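Local coordinates for uncharacterized protein (Enterococcus faecalis, PDB 3B48) that is probably the DhaM subunit of the dihydroxyacetone kinase complex, relaying phosphoryl groups from the phosphoenolpyruvate-dependent phosphotransferase system toward dihydroxyacetone, at residues B[4-17]-B[64-76]. Sequence-based numbering, arbitrary orientation.
Sequences MKADILLVSHSKMI and DREFLIFADLGSA
His13 and Ser75 meet past the C-terminal ends of two parallel strands, 6-11 and 66-71, where His13 NE2 and Ser75 OG share a 2.6 Å hydrogen bond at the edge of the imidazole ring. In the EIIA family of mannose-type phosphotransferases, the phosphorylated histidine lies at this end of the sheet, just after the first strand, so His13 is probably the phosphoryl carrier. Its backbone N donates to a water that Asp72 OD1 and Leu73 O also hold. Beside it, Ser12 OG gives its proton to Asp72 OD2 (2.6 Å) and accepts from Ser14 N, closing an ST turn that leads into helix 15-27. At the other end, Arg65 can be followed outward: CB lies over one face of the Phe67 ring, toward its rim, CB, CG and CD skirt Asp7 OD1, and NE donates to that oxygen's syn lone pair in a 2.7 Å salt bridge (N-H...O 163°). Bends at chi2 and chi3 turn the guanidinium so that Asp7 OD1 lies at its edge, in plane, the two planes 78° apart. Lys5 CB covers one face near the rim, close to CZ, and Lys5 CG sits beside NH1; NH2 bonds Asp7 OD1 and Ala6 O weakly. Asp7 OD2 is held by His37. Between these ends, alternating backbone bonds such as Leu9 N to Leu68 O (2.7 Å) join the strands. Ile8 CG2 touches Phe70 CD2 on one face; on the other, Leu9 meets Phe67 and Ile69. In the parallel sheet, strand 35-38 adjoins 6-11, helix 102-113 covers the Ile8 and Phe70 face, and helix 75-84 packs on Val11, Ile69 and Ala71.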
HETATM    1  N   MSE B   4     -13.446 -21.505  -5.709  1.00 46.03           N
HETATM    2  CA  MSE B   4     -12.990 -20.820  -6.967  1.00 46.63           C
HETATM    3  C   MSE B   4     -11.469 -20.561  -7.004  1.00 43.55           C
HETATM    4  O   MSE B   4     -10.783 -20.577  -5.976  1.00 43.01           O
HETATM    5  CB  MSE B   4     -13.790 -19.522  -7.235  1.00 46.45           C
HETATM    6  CG  MSE B   4     -13.310 -18.253  -6.512  1.00 48.66           C
HETATM    7 SE   MSE B   4     -13.197 -16.638  -7.685  1.00 53.79          SE
HETATM    8  CE  MSE B   4     -14.866 -16.836  -8.734  1.00 52.19           C
ATOM      9  N   LYS B   5     -10.952 -20.332  -8.201  1.00 40.99           N
ATOM     10  CA  LYS B   5      -9.523 -20.140  -8.357  1.00 38.66           C
ATOM     11  C   LYS B   5      -9.156 -18.689  -8.610  1.00 36.88           C
ATOM     12  O   LYS B   5      -9.557 -18.096  -9.606  1.00 36.16           O
ATOM     13  CB  LYS B   5      -8.968 -21.102  -9.400  1.00 38.58           C
ATOM     14  CG  LYS B   5      -8.744 -22.471  -8.793  1.00 39.30           C
ATOM     15  CD  LYS B   5      -9.159 -23.599  -9.697  1.00 39.67           C
ATOM     16  CE  LYS B   5      -9.020 -24.925  -8.980  1.00 40.10           C
ATOM     17  NZ  LYS B   5      -8.848 -26.021  -9.969  1.00 40.43           N
ATOM     18  N   ALA B   6      -8.405 -18.128  -7.665  1.00 35.33           N
ATOM     19  CA  ALA B   6      -8.022 -16.724  -7.692  1.00 33.87           C
ATOM     20  C   ALA B   6      -6.524 -16.504  -7.454  1.00 32.81           C
ATOM     21  O   ALA B   6      -5.870 -17.233  -6.693  1.00 32.24           O
ATOM     22  CB  ALA B   6      -8.836 -15.929  -6.712  1.00 33.25           C
ATOM     23  N   ASP B   7      -5.996 -15.518  -8.170  1.00 31.33           N
ATOM     24  CA  ASP B   7      -4.656 -15.016  -7.937  1.00 30.62           C
ATOM     25  C   ASP B   7      -4.711 -13.509  -7.779  1.00 29.84           C
ATOM     26  O   ASP B   7      -5.502 -12.823  -8.463  1.00 28.99           O
ATOM     27  CB  ASP B   7      -3.725 -15.363  -9.098  1.00 30.04           C
ATOM     28  CG  ASP B   7      -3.603 -16.848  -9.330  1.00 31.59           C
ATOM     29  OD1 ASP B   7      -4.652 -17.499  -9.500  1.00 33.66           O
ATOM     30  OD2 ASP B   7      -2.460 -17.364  -9.382  1.00 32.15           O
ATOM     31  N   ILE B   8      -3.872 -13.017  -6.868  1.00 29.26           N
ATOM     32  CA  ILE B   8      -3.631 -11.597  -6.682  1.00 28.84           C
ATOM     33  C   ILE B   8      -2.276 -11.233  -7.248  1.00 29.20           C
ATOM     34  O   ILE B   8      -1.226 -11.764  -6.835  1.00 29.54           O
ATOM     35  CB  ILE B   8      -3.682 -11.187  -5.197  1.00 29.35           C
ATOM     36  CG1 ILE B   8      -5.102 -11.340  -4.641  1.00 28.04           C
ATOM     37  CG2 ILE B   8      -3.165  -9.750  -5.014  1.00 28.63           C
ATOM     38  CD1 ILE B   8      -5.166 -11.356  -3.149  1.00 29.86           C
ATOM     39  N   LEU B   9      -2.299 -10.314  -8.197  1.00 29.56           N
ATOM     40  CA  LEU B   9      -1.066  -9.849  -8.831  1.00 29.24           C
ATOM     41  C   LEU B   9      -0.832  -8.405  -8.402  1.00 28.72           C
ATOM     42  O   LEU B   9      -1.705  -7.517  -8.592  1.00 27.73           O
ATOM     43  CB  LEU B   9      -1.111  -9.986 -10.364  1.00 29.62           C
ATOM     44  CG  LEU B   9      -1.218 -11.336 -11.104  1.00 29.24           C
ATOM     45  CD1 LEU B   9      -2.549 -12.103 -10.828  1.00 29.39           C
ATOM     46  CD2 LEU B   9      -1.040 -11.066 -12.613  1.00 29.08           C
ATOM     47  N   LEU B  10       0.349  -8.230  -7.803  1.00 27.41           N
ATOM     48  CA  LEU B  10       0.783  -7.021  -7.136  1.00 27.23           C
ATOM     49  C   LEU B  10       1.851  -6.347  -7.990  1.00 27.12           C
ATOM     50  O   LEU B  10       2.984  -6.846  -8.082  1.00 26.81           O
ATOM     51  CB  LEU B  10       1.398  -7.368  -5.762  1.00 26.40           C
ATOM     52  CG  LEU B  10       0.554  -8.216  -4.791  1.00 24.84           C
ATOM     53  CD1 LEU B  10       1.437  -8.657  -3.637  1.00 22.73           C
ATOM     54  CD2 LEU B  10      -0.556  -7.369  -4.284  1.00 22.71           C
ATOM     55  N   VAL B  11       1.482  -5.217  -8.592  1.00 26.38           N
ATOM     56  CA  VAL B  11       2.392  -4.428  -9.450  1.00 25.84           C
ATOM     57  C   VAL B  11       2.865  -3.123  -8.777  1.00 24.96           C
ATOM     58  O   VAL B  11       2.094  -2.416  -8.175  1.00 22.88           O
ATOM     59  CB  VAL B  11       1.756  -4.161 -10.819  1.00 25.90           C
ATOM     60  CG1 VAL B  11       2.801  -3.633 -11.798  1.00 25.72           C
ATOM     61  CG2 VAL B  11       1.076  -5.469 -11.316  1.00 24.56           C
ATOM     62  N   SER B  12       4.167  -2.858  -8.845  1.00 24.89           N
ATOM     63  CA  SER B  12       4.706  -1.660  -8.230  1.00 25.06           C
ATOM     64  C   SER B  12       5.998  -1.353  -8.925  1.00 24.83           C
ATOM     65  O   SER B  12       6.519  -2.221  -9.586  1.00 24.97           O
ATOM     66  CB  SER B  12       4.948  -1.914  -6.725  1.00 24.78           C
ATOM     67  OG  SER B  12       5.437  -0.763  -6.055  1.00 23.54           O
ATOM     68  N   HIS B  13       6.528  -0.137  -8.771  1.00 25.19           N
ATOM     69  CA  HIS B  13       7.968   0.083  -9.012  1.00 26.11           C
ATOM     70  C   HIS B  13       8.872  -0.728  -8.081  1.00 25.88           C
ATOM     71  O   HIS B  13       9.925  -1.140  -8.467  1.00 25.76           O
ATOM     72  CB  HIS B  13       8.334   1.557  -8.872  1.00 26.01           C
ATOM     73  CG  HIS B  13       8.062   2.360 -10.096  1.00 27.94           C
ATOM     74  ND1 HIS B  13       8.865   3.410 -10.489  1.00 34.07           N
ATOM     75  CD2 HIS B  13       7.087   2.262 -11.027  1.00 29.44           C
ATOM     76  CE1 HIS B  13       8.390   3.926 -11.607  1.00 34.05           C
ATOM     77  NE2 HIS B  13       7.310   3.246 -11.952  1.00 32.98           N
ATOM     78  N   SER B  14       8.435  -0.941  -6.847  1.00 26.93           N
ATOM     79  CA  SER B  14       9.279  -1.504  -5.790  1.00 27.20           C
ATOM     80  C   SER B  14       8.965  -2.974  -5.625  1.00 28.04           C
ATOM     81  O   SER B  14       7.819  -3.339  -5.350  1.00 27.87           O
ATOM     82  CB  SER B  14       9.034  -0.736  -4.468  1.00 27.54           C
ATOM     83  OG  SER B  14       9.604  -1.336  -3.314  1.00 24.13           O
ATOM     84  N   LYS B  15       9.994  -3.803  -5.823  1.00 29.04           N
ATOM     85  CA  LYS B  15       9.940  -5.228  -5.521  1.00 29.75           C
ATOM     86  C   LYS B  15       9.896  -5.404  -4.003  1.00 30.16           C
ATOM     87  O   LYS B  15       9.273  -6.340  -3.499  1.00 29.81           O
ATOM     88  CB  LYS B  15      11.119  -5.993  -6.147  1.00 29.07           C
ATOM     89  CG  LYS B  15      11.099  -7.518  -5.830  1.00 29.94           C
ATOM     90  CD  LYS B  15      12.130  -8.326  -6.666  1.00 30.61           C
ATOM     91  CE  LYS B  15      12.507  -9.689  -6.039  1.00 32.11           C
ATOM     92  NZ  LYS B  15      11.431 -10.741  -6.161  1.00 34.91           N
HETATM   93  N   MSE B  16      10.534  -4.500  -3.273  1.00 30.63           N
HETATM   94  CA  MSE B  16      10.414  -4.527  -1.814  1.00 33.90           C
HETATM   95  C   MSE B  16       8.961  -4.457  -1.321  1.00 30.56           C
HETATM   96  O   MSE B  16       8.560  -5.217  -0.414  1.00 29.63           O
HETATM   97  CB  MSE B  16      11.208  -3.404  -1.175  1.00 33.32           C
HETATM   98  CG  MSE B  16      12.553  -3.785  -0.701  1.00 37.66           C
HETATM   99 SE   MSE B  16      13.095  -2.409   0.583  1.00 46.07          SE
HETATM  100  CE  MSE B  16      13.126  -3.534   2.212  1.00 44.79           C
ATOM    101  N   ILE B  17       8.189  -3.544  -1.909  1.00 28.50           N
ATOM    102  CA  ILE B  17       6.765  -3.382  -1.546  1.00 26.55           C
ATOM    103  C   ILE B  17       5.974  -4.676  -1.831  1.00 26.04           C
ATOM    104  O   ILE B  17       5.362  -5.238  -0.915  1.00 26.64           O
ATOM    105  CB  ILE B  17       6.087  -2.136  -2.228  1.00 25.78           C
ATOM    106  CG1 ILE B  17       6.696  -0.838  -1.698  1.00 26.06           C
ATOM    107  CG2 ILE B  17       4.583  -2.172  -2.023  1.00 24.32           C
ATOM    108  CD1 ILE B  17       6.192   0.454  -2.366  1.00 25.60           C
ATOM    109  N   ASP B  64      -7.876 -21.780 -15.384  1.00 28.47           N
ATOM    110  CA  ASP B  64      -9.070 -21.771 -14.573  1.00 27.71           C
ATOM    111  C   ASP B  64      -8.985 -20.844 -13.379  1.00 27.93           C
ATOM    112  O   ASP B  64      -9.693 -21.047 -12.396  1.00 28.19           O
ATOM    113  CB  ASP B  64      -9.482 -23.201 -14.173  1.00 27.20           C
ATOM    114  CG  ASP B  64      -8.424 -23.944 -13.366  1.00 24.50           C
ATOM    115  OD1 ASP B  64      -7.302 -23.429 -13.166  1.00 22.06           O
ATOM    116  OD2 ASP B  64      -8.743 -25.076 -12.931  1.00 21.08           O
ATOM    117  N   ARG B  65      -8.109 -19.839 -13.481  1.00 28.18           N
ATOM    118  CA  ARG B  65      -7.998 -18.769 -12.500  1.00 28.45           C
ATOM    119  C   ARG B  65      -8.699 -17.455 -12.917  1.00 28.62           C
ATOM    120  O   ARG B  65      -8.763 -17.080 -14.100  1.00 28.12           O
ATOM    121  CB  ARG B  65      -6.521 -18.418 -12.187  1.00 28.67           C
ATOM    122  CG  ARG B  65      -5.462 -19.507 -12.349  1.00 28.57           C
ATOM    123  CD  ARG B  65      -5.542 -20.587 -11.302  1.00 28.53           C
ATOM    124  NE  ARG B  65      -5.276 -20.098  -9.953  1.00 29.15           N
ATOM    125  CZ  ARG B  65      -5.095 -20.872  -8.889  1.00 28.92           C
ATOM    126  NH1 ARG B  65      -5.136 -22.195  -9.006  1.00 32.03           N
ATOM    127  NH2 ARG B  65      -4.870 -20.322  -7.708  1.00 28.61           N
ATOM    128  N   GLU B  66      -9.201 -16.758 -11.906  1.00 28.51           N
ATOM    129  CA  GLU B  66      -9.506 -15.330 -11.997  1.00 28.96           C
ATOM    130  C   GLU B  66      -8.307 -14.551 -11.531  1.00 27.73           C
ATOM    131  O   GLU B  66      -7.781 -14.818 -10.450  1.00 27.84           O
ATOM    132  CB  GLU B  66     -10.699 -14.982 -11.104  1.00 29.00           C
ATOM    133  CG  GLU B  66     -11.875 -15.886 -11.382  1.00 31.33           C
ATOM    134  CD  GLU B  66     -12.357 -15.775 -12.824  1.00 33.97           C
ATOM    135  OE1 GLU B  66     -12.109 -14.714 -13.463  1.00 32.74           O
ATOM    136  OE2 GLU B  66     -13.000 -16.746 -13.295  1.00 35.59           O
ATOM    137  N   PHE B  67      -7.863 -13.600 -12.343  1.00 27.55           N
ATOM    138  CA  PHE B  67      -6.646 -12.833 -12.021  1.00 26.96           C
ATOM    139  C   PHE B  67      -6.984 -11.405 -11.656  1.00 27.31           C
ATOM    140  O   PHE B  67      -7.481 -10.640 -12.504  1.00 26.86           O
ATOM    141  CB  PHE B  67      -5.641 -12.846 -13.174  1.00 26.84           C
ATOM    142  CG  PHE B  67      -5.227 -14.232 -13.617  1.00 25.83           C
ATOM    143  CD1 PHE B  67      -4.201 -14.919 -12.947  1.00 25.17           C
ATOM    144  CD2 PHE B  67      -5.842 -14.835 -14.720  1.00 24.20           C
ATOM    145  CE1 PHE B  67      -3.813 -16.185 -13.346  1.00 24.66           C
ATOM    146  CE2 PHE B  67      -5.474 -16.100 -15.137  1.00 24.54           C
ATOM    147  CZ  PHE B  67      -4.457 -16.789 -14.464  1.00 25.84           C
ATOM    148  N   LEU B  68      -6.691 -11.068 -10.397  1.00 27.30           N
ATOM    149  CA  LEU B  68      -6.925  -9.728  -9.809  1.00 28.40           C
ATOM    150  C   LEU B  68      -5.657  -8.895  -9.752  1.00 28.01           C
ATOM    151  O   LEU B  68      -4.676  -9.272  -9.086  1.00 27.78           O
ATOM    152  CB  LEU B  68      -7.515  -9.850  -8.397  1.00 28.05           C
ATOM    153  CG  LEU B  68      -8.572 -10.928  -8.124  1.00 30.57           C
ATOM    154  CD1 LEU B  68      -9.339 -10.594  -6.850  1.00 32.98           C
ATOM    155  CD2 LEU B  68      -9.542 -11.210  -9.291  1.00 31.05           C
ATOM    156  N   ILE B  69      -5.666  -7.781 -10.479  1.00 28.78           N
ATOM    157  CA  ILE B  69      -4.466  -6.931 -10.633  1.00 28.06           C
ATOM    158  C   ILE B  69      -4.530  -5.647  -9.795  1.00 27.40           C
ATOM    159  O   ILE B  69      -5.419  -4.830  -9.999  1.00 27.55           O
ATOM    160  CB  ILE B  69      -4.143  -6.615 -12.152  1.00 29.17           C
ATOM    161  CG1 ILE B  69      -3.476  -7.814 -12.839  1.00 28.43           C
ATOM    162  CG2 ILE B  69      -3.154  -5.490 -12.277  1.00 27.19           C
ATOM    163  CD1 ILE B  69      -4.394  -8.922 -13.228  1.00 27.02           C
ATOM    164  N   PHE B  70      -3.610  -5.521  -8.834  1.00 26.14           N
ATOM    165  CA  PHE B  70      -3.432  -4.316  -8.038  1.00 26.47           C
ATOM    166  C   PHE B  70      -2.103  -3.596  -8.389  1.00 26.68           C
ATOM    167  O   PHE B  70      -1.069  -4.238  -8.572  1.00 26.63           O
ATOM    168  CB  PHE B  70      -3.462  -4.621  -6.536  1.00 24.76           C
ATOM    169  CG  PHE B  70      -4.667  -5.381  -6.096  1.00 26.59           C
ATOM    170  CD1 PHE B  70      -5.665  -4.758  -5.355  1.00 25.71           C
ATOM    171  CD2 PHE B  70      -4.830  -6.722  -6.438  1.00 24.16           C
ATOM    172  CE1 PHE B  70      -6.790  -5.459  -4.963  1.00 26.92           C
ATOM    173  CE2 PHE B  70      -5.955  -7.428  -6.016  1.00 24.34           C
ATOM    174  CZ  PHE B  70      -6.932  -6.796  -5.297  1.00 24.19           C
ATOM    175  N   ALA B  71      -2.160  -2.273  -8.501  1.00 26.54           N
ATOM    176  CA  ALA B  71      -0.964  -1.443  -8.705  1.00 27.64           C
ATOM    177  C   ALA B  71      -1.004  -0.275  -7.730  1.00 27.62           C
ATOM    178  O   ALA B  71      -2.068   0.085  -7.204  1.00 27.69           O
ATOM    179  CB  ALA B  71      -0.861  -0.947 -10.153  1.00 27.38           C
ATOM    180  N   ASP B  72       0.148   0.306  -7.442  1.00 27.75           N
ATOM    181  CA  ASP B  72       0.125   1.528  -6.651  1.00 27.97           C
ATOM    182  C   ASP B  72       0.058   2.764  -7.548  1.00 28.58           C
ATOM    183  O   ASP B  72      -0.935   3.482  -7.550  1.00 28.39           O
ATOM    184  CB  ASP B  72       1.277   1.600  -5.661  1.00 28.02           C
ATOM    185  CG  ASP B  72       2.657   1.218  -6.273  1.00 29.99           C
ATOM    186  OD1 ASP B  72       2.852   1.216  -7.523  1.00 27.23           O
ATOM    187  OD2 ASP B  72       3.567   0.947  -5.445  1.00 31.56           O
ATOM    188  N   LEU B  73       1.105   2.996  -8.324  1.00 29.07           N
ATOM    189  CA  LEU B  73       1.323   4.295  -8.903  1.00 30.04           C
ATOM    190  C   LEU B  73       2.081   4.225 -10.210  1.00 30.70           C
ATOM    191  O   LEU B  73       2.871   3.290 -10.457  1.00 32.02           O
ATOM    192  CB  LEU B  73       2.173   5.149  -7.940  1.00 30.63           C
ATOM    193  CG  LEU B  73       1.758   5.483  -6.490  1.00 30.34           C
ATOM    194  CD1 LEU B  73       2.996   5.627  -5.680  1.00 28.71           C
ATOM    195  CD2 LEU B  73       0.882   6.751  -6.403  1.00 33.67           C
ATOM    196  N   GLY B  74       1.900   5.266 -11.011  1.00 30.56           N
ATOM    197  CA  GLY B  74       2.767   5.531 -12.130  1.00 30.19           C
ATOM    198  C   GLY B  74       2.724   4.521 -13.233  1.00 29.81           C
ATOM    199  O   GLY B  74       1.688   4.290 -13.832  1.00 30.15           O
ATOM    200  N   SER B  75       3.879   3.936 -13.502  1.00 30.11           N
ATOM    201  CA  SER B  75       4.060   3.055 -14.631  1.00 30.11           C
ATOM    202  C   SER B  75       3.589   1.656 -14.270  1.00 29.38           C
ATOM    203  O   SER B  75       3.340   0.839 -15.148  1.00 29.49           O
ATOM    204  CB  SER B  75       5.531   3.047 -15.082  1.00 30.64           C
ATOM    205  OG  SER B  75       6.333   2.298 -14.180  1.00 32.26           O
ATOM    206  N   ALA B  76       3.454   1.397 -12.975  1.00 28.77           N
ATOM    207  CA  ALA B  76       2.786   0.208 -12.494  1.00 27.90           C
ATOM    208  C   ALA B  76       1.357   0.163 -13.034  1.00 27.56           C
ATOM    209  O   ALA B  76       0.904  -0.869 -13.542  1.00 28.28           O
ATOM    210  CB  ALA B  76       2.807   0.159 -10.981  1.00 27.33           C
TER
HETATM  211  O   HOH W   1       4.983   2.121  -8.326  1.00 21.65           O